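Local coordinates for protein TRAP dicarboxylate transporter-DctP subunit (Rhodobacter sphaeroides, PDB 4PE3) that probably binds a small organic acid in the periplasm and hands it to a TRAP transport system, as solute-binding proteins of this family do, at residues A[38-41]-A[42-45]; A[179-182]-A[183-187]; A[278-281]-A[282-285]; A[317-320]-A[321-324]. One frame throughout, in Å; residues are numbered along the deposited sequence.

Interaction 1: A[38-41]-A[42-45]; sequences SDPA and GNPN
Asp39 and Asn43 lay their flat end groups one over the other where the chain leaves strand 32-37 and turns into helix 44-59. The carboxylate and amide planes are only 8° apart, with Asp39 CG 3.7 Å from Asn43 OD1. With Asn43 CG anti to its own nitrogen (chi1 166°), the amide is carried back over the aspartate carboxylate. Pro40 CD rests 3.8 Å from Asn43 CB, an apolar contact; separately, Asn45 CB lies against the carboxylate oxygen Asp39 OD2.

The backbone bonding is that of a type II beta turn, Pro40 to Asn43, closed by Asn43 N donating to Pro40 O at 3.2 Å. Gly42 takes the turn's third position with positive phi (104°), where a beta carbon would clash with Ala41 O. Asn43 is also the N-cap of the helix: its OD1 receives Asn45 N in a weak bond of 2.7 Å, and also Phe46 N.

Water links the polar ends. One molecule donates to Asp39 OD1 at 2.9 Å and accepts from both Asn43 ND2 and Asn45 ND2. Beyond the turn, Asn45 OD1 is held by Gln274 on helix 257-291, and Asp39 OD2 weakly by Gln49.

The Asn43 amide thus divides its work: its oxygen serves the helix start, while its nitrogen reaches Asp39 through water, and the carboxylate stacks on the capping amide without bonding to it directly.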
# COMPACT_ATOMS: atom_id res chain seq x y z
N SER A 38 0.31 11.64 6.16
CA SER A 38 -0.94 11.69 5.38
C SER A 38 -2.18 11.33 6.22
O SER A 38 -3.30 11.41 5.74
CB SER A 38 -0.84 10.75 4.17
OG SER A 38 -0.53 9.46 4.61
N ASP A 39 -1.98 10.92 7.47
CA ASP A 39 -3.08 10.54 8.34
C ASP A 39 -3.35 11.61 9.39
O ASP A 39 -2.46 12.38 9.77
CB ASP A 39 -2.77 9.21 8.99
CG ASP A 39 -2.64 8.09 7.99
OD1 ASP A 39 -3.55 7.94 7.16
OD2 ASP A 39 -1.63 7.36 8.01
N PRO A 40 -4.59 11.67 9.87
CA PRO A 40 -4.94 12.61 10.93
C PRO A 40 -4.64 12.07 12.32
O PRO A 40 -4.50 10.86 12.49
CB PRO A 40 -6.45 12.76 10.75
CG PRO A 40 -6.89 11.41 10.25
CD PRO A 40 -5.78 10.94 9.37
N ALA A 41 -4.61 12.95 13.32
CA ALA A 41 -4.57 12.51 14.70
C ALA A 41 -5.79 11.64 14.96
O ALA A 41 -6.86 11.91 14.44
CB ALA A 41 -4.56 13.70 15.65
N GLY A 42 -5.59 10.60 15.76
CA GLY A 42 -6.66 9.68 16.08
C GLY A 42 -6.49 8.38 15.31
O GLY A 42 -6.66 7.29 15.87
N ASN A 43 -6.12 8.52 14.04
CA ASN A 43 -6.06 7.40 13.10
C ASN A 43 -5.02 6.38 13.56
O ASN A 43 -3.96 6.74 14.09
CB ASN A 43 -5.77 7.98 11.70
CG ASN A 43 -5.36 6.95 10.69
OD1 ASN A 43 -4.29 6.38 10.80
ND2 ASN A 43 -6.18 6.75 9.67
N PRO A 44 -5.32 5.09 13.41
CA PRO A 44 -4.45 4.08 14.01
C PRO A 44 -3.07 4.04 13.34
O PRO A 44 -2.07 3.66 13.97
CB PRO A 44 -5.22 2.77 13.83
CG PRO A 44 -6.19 3.06 12.72
CD PRO A 44 -6.54 4.51 12.85
N ASN A 45 -3.00 4.42 12.07
CA ASN A 45 -1.73 4.43 11.38
C ASN A 45 -0.91 5.64 11.81
O ASN A 45 0.30 5.55 11.94
CB ASN A 45 -1.96 4.34 9.87
CG ASN A 45 -2.47 2.98 9.46
OD1 ASN A 45 -1.93 1.96 9.87
ND2 ASN A 45 -3.54 2.96 8.69
O HOH W 1 -4.63 5.27 7.36

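Interaction 2: A[179-182]-A[183-187]; sequences GLIA and NVFAA
Phe185 packs beside Ile181, one helical turn earlier, and the two side chains point the same way from helix 180-187. From the backbone outward, Phe185 CB first lies over the peptide oxygens of the preceding turn, 3.8 Å from Ile181 O. CG, anti to the carbonyl carbon (chi1 -80°), continues past the same oxygen. CD2 is nearer still, 3.4 Å from Ile181 O, and also touches Ile181 CG2 at 3.8 Å; CE2 keeps to that methyl, which sits at the ring edge and in its plane. Outside the helix, the ring meets His238 edge-to-face and Phe157 with the planes nearly parallel.

A smaller apolar pair lies one step back along the chain, where Leu180 CD1 reaches Val184 CG2 at 3.9 Å. Leu180 can do this although its CB points away from the following turn, because CG swings anti to the nitrogen (chi1 -175°) and carries the methyl round. Glu315 and Phe308 of helix 302-320 cover Val184.

Gly179, the N-cap residue, supplies the first carbonyl of the series: Asn183 N donates to Gly179 O at 2.9 Å, and the next three i to i+4 bonds follow, ending with Ala186 N to Ala182 O at 2.8 Å. Pro192 packs against Ala182 and Ala186, joining the helix to strand 191-193. This is the connecting helix of a beta-alpha-beta crossover, between parallel strands 173-175 and 191-193.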
# COMPACT_ATOMS: atom_id res chain seq x y z
N GLY A 179 -9.48 3.79 -12.16
CA GLY A 179 -8.08 3.63 -12.50
C GLY A 179 -7.62 2.18 -12.55
O GLY A 179 -8.33 1.30 -13.01
N LEU A 180 -6.40 1.95 -12.08
CA LEU A 180 -5.77 0.66 -12.28
C LEU A 180 -6.55 -0.48 -11.61
O LEU A 180 -6.64 -1.56 -12.18
CB LEU A 180 -4.32 0.70 -11.80
CG LEU A 180 -3.49 -0.56 -12.05
CD1 LEU A 180 -3.39 -0.91 -13.54
CD2 LEU A 180 -2.11 -0.34 -11.44
N ILE A 181 -7.14 -0.26 -10.45
CA ILE A 181 -7.92 -1.33 -9.82
C ILE A 181 -9.09 -1.74 -10.71
O ILE A 181 -9.25 -2.92 -11.03
CB ILE A 181 -8.41 -0.97 -8.41
CG1 ILE A 181 -7.20 -0.84 -7.49
CG2 ILE A 181 -9.35 -2.04 -7.88
CD1 ILE A 181 -7.52 -0.19 -6.14
N ALA A 182 -9.93 -0.80 -11.12
CA ALA A 182 -11.03 -1.12 -12.02
C ALA A 182 -10.52 -1.76 -13.32
O ALA A 182 -11.15 -2.71 -13.82
CB ALA A 182 -11.86 0.11 -12.33
N ASN A 183 -9.43 -1.23 -13.87
CA ASN A 183 -8.94 -1.71 -15.15
C ASN A 183 -8.45 -3.15 -15.07
O ASN A 183 -8.67 -3.92 -16.00
CB ASN A 183 -7.87 -0.78 -15.71
CG ASN A 183 -8.44 0.57 -16.10
OD1 ASN A 183 -9.65 0.71 -16.32
ND2 ASN A 183 -7.58 1.58 -16.20
N VAL A 184 -7.81 -3.52 -13.96
CA VAL A 184 -7.40 -4.90 -13.73
C VAL A 184 -8.63 -5.81 -13.57
O VAL A 184 -8.69 -6.88 -14.18
CB VAL A 184 -6.45 -5.03 -12.54
CG1 VAL A 184 -6.21 -6.47 -12.15
CG2 VAL A 184 -5.12 -4.36 -12.88
N PHE A 185 -9.62 -5.41 -12.77
CA PHE A 185 -10.81 -6.24 -12.64
C PHE A 185 -11.51 -6.41 -13.98
O PHE A 185 -11.94 -7.52 -14.30
CB PHE A 185 -11.76 -5.76 -11.52
CG PHE A 185 -11.31 -6.20 -10.16
CD1 PHE A 185 -11.39 -7.53 -9.80
CD2 PHE A 185 -10.78 -5.31 -9.24
CE1 PHE A 185 -10.97 -7.97 -8.56
CE2 PHE A 185 -10.36 -5.77 -8.00
CZ PHE A 185 -10.45 -7.09 -7.67
N ALA A 186 -11.60 -5.35 -14.78
CA ALA A 186 -12.17 -5.48 -16.12
C ALA A 186 -11.36 -6.42 -17.01
O ALA A 186 -11.95 -7.19 -17.78
CB ALA A 186 -12.28 -4.13 -16.77
N ALA A 187 -10.04 -6.37 -16.92
CA ALA A 187 -9.19 -7.26 -17.70
C ALA A 187 -9.41 -8.72 -17.29
O ALA A 187 -9.23 -9.64 -18.10
CB ALA A 187 -7.74 -6.86 -17.50

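Interaction 3: A[278-281]-A[282-285]. With ZN (zinc ion), chain J; EDO (1,2-ethanediol), chain D; IMD (imidazole), chain C.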
# COMPACT_ATOMS: atom_id res chain seq x y z
N LEU A 278 -1.00 -4.75 12.12
CA LEU A 278 -2.04 -4.98 11.12
C LEU A 278 -2.35 -6.47 11.01
O LEU A 278 -3.50 -6.86 10.90
CB LEU A 278 -1.58 -4.44 9.76
CG LEU A 278 -1.47 -2.92 9.61
CD1 LEU A 278 -0.68 -2.54 8.40
CD2 LEU A 278 -2.86 -2.30 9.53
N HIS A 279 -1.31 -7.28 10.99
CA HIS A 279 -1.49 -8.72 10.86
C HIS A 279 -2.30 -9.25 12.02
O HIS A 279 -3.26 -9.99 11.83
CB HIS A 279 -0.14 -9.40 10.82
CG HIS A 279 -0.20 -10.83 10.41
ND1 HIS A 279 0.81 -11.72 10.70
CD2 HIS A 279 -1.13 -11.53 9.72
CE1 HIS A 279 0.50 -12.90 10.20
NE2 HIS A 279 -0.67 -12.81 9.60
N GLN A 280 -1.96 -8.88 13.24
CA GLN A 280 -2.68 -9.38 14.41
C GLN A 280 -4.13 -8.97 14.41
O GLN A 280 -5.00 -9.78 14.75
CB GLN A 280 -2.00 -8.91 15.70
CG GLN A 280 -0.76 -9.67 16.04
CD GLN A 280 -1.04 -11.14 16.21
OE1 GLN A 280 -1.97 -11.53 16.91
NE2 GLN A 280 -0.26 -11.97 15.54
N ARG A 281 -4.42 -7.75 14.02
CA ARG A 281 -5.79 -7.28 13.99
C ARG A 281 -6.58 -8.07 12.94
O ARG A 281 -7.74 -8.44 13.16
CB ARG A 281 -5.88 -5.80 13.68
CG ARG A 281 -5.24 -4.88 14.73
CD ARG A 281 -6.07 -4.74 15.97
NE ARG A 281 -5.67 -5.71 16.97
CZ ARG A 281 -4.58 -5.59 17.73
NH1 ARG A 281 -4.29 -6.53 18.61
NH2 ARG A 281 -3.79 -4.53 17.61
N ASP A 282 -5.97 -8.30 11.77
CA ASP A 282 -6.64 -9.15 10.78
C ASP A 282 -6.88 -10.56 11.30
O ASP A 282 -7.96 -11.11 11.10
CB ASP A 282 -5.80 -9.25 9.50
CG ASP A 282 -5.89 -8.02 8.61
OD1 ASP A 282 -6.79 -7.16 8.81
OD2 ASP A 282 -5.06 -7.95 7.67
N LEU A 283 -5.88 -11.16 11.95
CA LEU A 283 -6.04 -12.52 12.48
C LEU A 283 -7.16 -12.57 13.51
O LEU A 283 -7.94 -13.53 13.54
CB LEU A 283 -4.73 -13.05 13.07
CG LEU A 283 -3.61 -13.28 12.06
CD1 LEU A 283 -2.30 -13.55 12.76
CD2 LEU A 283 -3.93 -14.42 11.11
N GLU A 284 -7.26 -11.56 14.35
CA GLU A 284 -8.37 -11.48 15.31
C GLU A 284 -9.72 -11.54 14.61
O GLU A 284 -10.65 -12.23 15.04
CB GLU A 284 -8.30 -10.16 16.10
CG GLU A 284 -7.18 -10.08 17.13
CD GLU A 284 -6.97 -8.71 17.73
OE1 GLU A 284 -7.60 -7.73 17.27
OE2 GLU A 284 -6.15 -8.60 18.68
N ALA A 285 -9.83 -10.76 13.55
CA ALA A 285 -11.07 -10.65 12.81
C ALA A 285 -11.37 -11.93 12.05
O ALA A 285 -12.53 -12.34 11.99
CB ALA A 285 -10.98 -9.46 11.88
ZN ZN J . 2.55 -11.43 11.70
C1 EDO D . -1.96 -9.50 6.87
O1 EDO D . -3.16 -9.72 7.62
C2 EDO D . -2.27 -9.22 5.40
O2 EDO D . -2.78 -10.38 4.77
N1 IMD C . -11.24 -4.97 15.48
C2 IMD C . -10.45 -5.41 16.49
N3 IMD C . -9.66 -6.42 16.03
C4 IMD C . -9.96 -6.62 14.73
C5 IMD C . -10.94 -5.70 14.37
O HOH W 2 -5.34 -4.92 10.04
O HOH W 3 3.36 -9.95 10.56
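Leu283 lays a methyl over one face of the His279 ring, a CH-pi contact with CD1 3.8 Å from the ring centroid. The methyl sits toward the rim of the ring, with CD1 3.6 Å from His279 NE2. His279 CG is anti to its nitrogen (chi1 -168°), which brings the ring round towards the following turn although CB points away from it. ND1 binds a zinc ion at 2.0 Å, and a water is a further ligand of the metal.

The close-packed flank belongs to Asp282 and Ala285, both buried against Phe217. Asp282 OD1 accepts from Ser218 N at the start of helix 217-223, and a water that donates to Leu278 O also donates, weakly, to Asp282 OD1. The other oxygen, OD2, takes a bond from 1,2-ethanediol O1 at 2.6 Å; that molecule, probably from the crystallisation liquor, also bonds Tyr234.

On the more open side, Arg281 and Glu284 run alongside each other in a two-pronged salt bridge. Arg281 NE gives to Glu284 OE1 and NH1 to OE2, each at 2.8 Å and nearly straight. The carboxylate lies at the guanidinium edge, yet its own plane is turned 40° from that of the guanidinium, so both nitrogens meet it from above its plane. Imidazole N3, also probably from the liquor, donates to the same Glu284 OE1 at 2.7 Å, giving that oxygen two donors.

Regular i to i+4 backbone bonds, such as Leu283 N to His279 O at 2.9 Å, underlie both flanks. A buried seam against helix 217-223 flanked by an i to i+3 ion pair fits an amphipathic helix, here the long helix 257-291 of the solute-binding protein.

Interaction 4: A[317-320]-A[321-324]; sequences EKVA and GQSE
Val319 O receives Gln322 N at 3.0 Å in the turn that ends helix 302-320 and leads into helix 324-339, a short helix-to-helix connection built on a type I beta turn. The donor stands well above the carbonyl plane, 56° out of it. Gly321 N reaches back to two carbonyls: it bonds Glu317 O at 3.2 Å and, weakly, Lys318 O at 3.3 Å. Together these bonds carry the chain from the alpha-helical pattern into a tighter one, and the beta turn, from Ala320 to Ser323, overlaps the last helical residue.

Gln322 is the side chain that lies back along the helix end. Its CB is 3.3 Å from Val319 O, and its CG touches Lys318 O at 3.5 Å. Beyond CG the chain is extended (chi2 -180°), taking the amide alongside the last turn, with CD 4.0 Å from Val319 CA.

The next shell fixes this turn between helices. Val319, Gln322 and Ser323 pack on Pro104 at the start of helix 104-110, while buried Ala320 faces Gln327 and Tyr330 of helix 324-339. At the exposed surface of helix 302-320, Glu317 is paired with Arg313 and Lys318 with Glu315, ion pairs within the same helix.

Ser323 then starts the next helix as its N-cap. Its OG is hydrogen-bonded both to Ala326 N, the capping bond, and to Asp103 OD1.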
# COMPACT_ATOMS: atom_id res chain seq x y z
N GLU A 317 1.47 -2.92 -18.06
CA GLU A 317 2.22 -2.63 -19.28
C GLU A 317 1.64 -1.41 -19.99
O GLU A 317 2.37 -0.64 -20.59
CB GLU A 317 2.24 -3.83 -20.22
CG GLU A 317 3.00 -3.56 -21.53
CD GLU A 317 3.29 -4.82 -22.32
OE1 GLU A 317 2.51 -5.78 -22.23
OE2 GLU A 317 4.31 -4.82 -23.05
N LYS A 318 0.33 -1.23 -19.92
CA LYS A 318 -0.28 -0.04 -20.51
C LYS A 318 0.21 1.20 -19.78
O LYS A 318 0.48 2.23 -20.40
CB LYS A 318 -1.80 -0.11 -20.46
CG LYS A 318 -2.35 -1.20 -21.33
CD LYS A 318 -3.84 -1.38 -21.14
CE LYS A 318 -4.36 -2.58 -21.91
NZ LYS A 318 -5.83 -2.70 -21.74
N VAL A 319 0.32 1.10 -18.47
CA VAL A 319 0.79 2.23 -17.69
C VAL A 319 2.27 2.47 -17.99
O VAL A 319 2.71 3.62 -18.06
CB VAL A 319 0.57 2.00 -16.18
CG1 VAL A 319 1.16 3.16 -15.37
CG2 VAL A 319 -0.92 1.83 -15.89
N ALA A 320 3.02 1.39 -18.15
CA ALA A 320 4.45 1.47 -18.46
C ALA A 320 4.70 2.30 -19.70
O ALA A 320 5.70 2.99 -19.77
CB ALA A 320 5.02 0.06 -18.65
N GLY A 321 3.80 2.23 -20.68
CA GLY A 321 3.99 2.97 -21.93
C GLY A 321 3.76 4.47 -21.80
O GLY A 321 4.02 5.21 -22.76
N GLN A 322 3.29 4.93 -20.64
CA GLN A 322 2.89 6.32 -20.46
C GLN A 322 4.04 7.24 -20.06
O GLN A 322 3.91 8.46 -20.14
CB GLN A 322 1.75 6.43 -19.45
CG GLN A 322 0.49 5.66 -19.86
CD GLN A 322 -0.63 5.78 -18.85
OE1 GLN A 322 -0.46 6.36 -17.78
NE2 GLN A 322 -1.79 5.22 -19.18
N SER A 323 5.15 6.68 -19.59
CA SER A 323 6.33 7.49 -19.25
C SER A 323 7.57 6.63 -19.13
O SER A 323 7.49 5.42 -18.92
CB SER A 323 6.14 8.23 -17.92
OG SER A 323 6.47 7.39 -16.81
N GLU A 324 8.74 7.25 -19.27
CA GLU A 324 9.98 6.51 -19.17
C GLU A 324 10.13 5.86 -17.80
O GLU A 324 10.51 4.69 -17.70
CB GLU A 324 11.17 7.42 -19.42
CG GLU A 324 12.45 6.67 -19.67
CD GLU A 324 13.52 7.55 -20.27
OE1 GLU A 324 14.27 8.19 -19.50
OE2 GLU A 324 13.60 7.61 -21.50

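Overall arrangement
From the N terminus, interaction 1 turns the chain from strand 32-37 into helix 44-59. Interaction 2 follows within helix 180-187, the crossover between two parallel strands of the four-stranded sheet; interaction 3 lies in helix 257-291, and interaction 4 joins helix 302-320 to helix 324-339. Each is local and ends before the next begins, so none nests or crosses. Across space they form two pairs: interactions 1 and 3, nearest atoms about 4 Å apart, where Asn45 bonds Gln274 one turn before interaction 3; and interactions 2 and 4, also about 4 Å, where helix 180-187 packs on Glu315, which pairs with Lys318. Interactions 1 and 4 lie on opposite sides of the chain's centre, centres 33 Å apart.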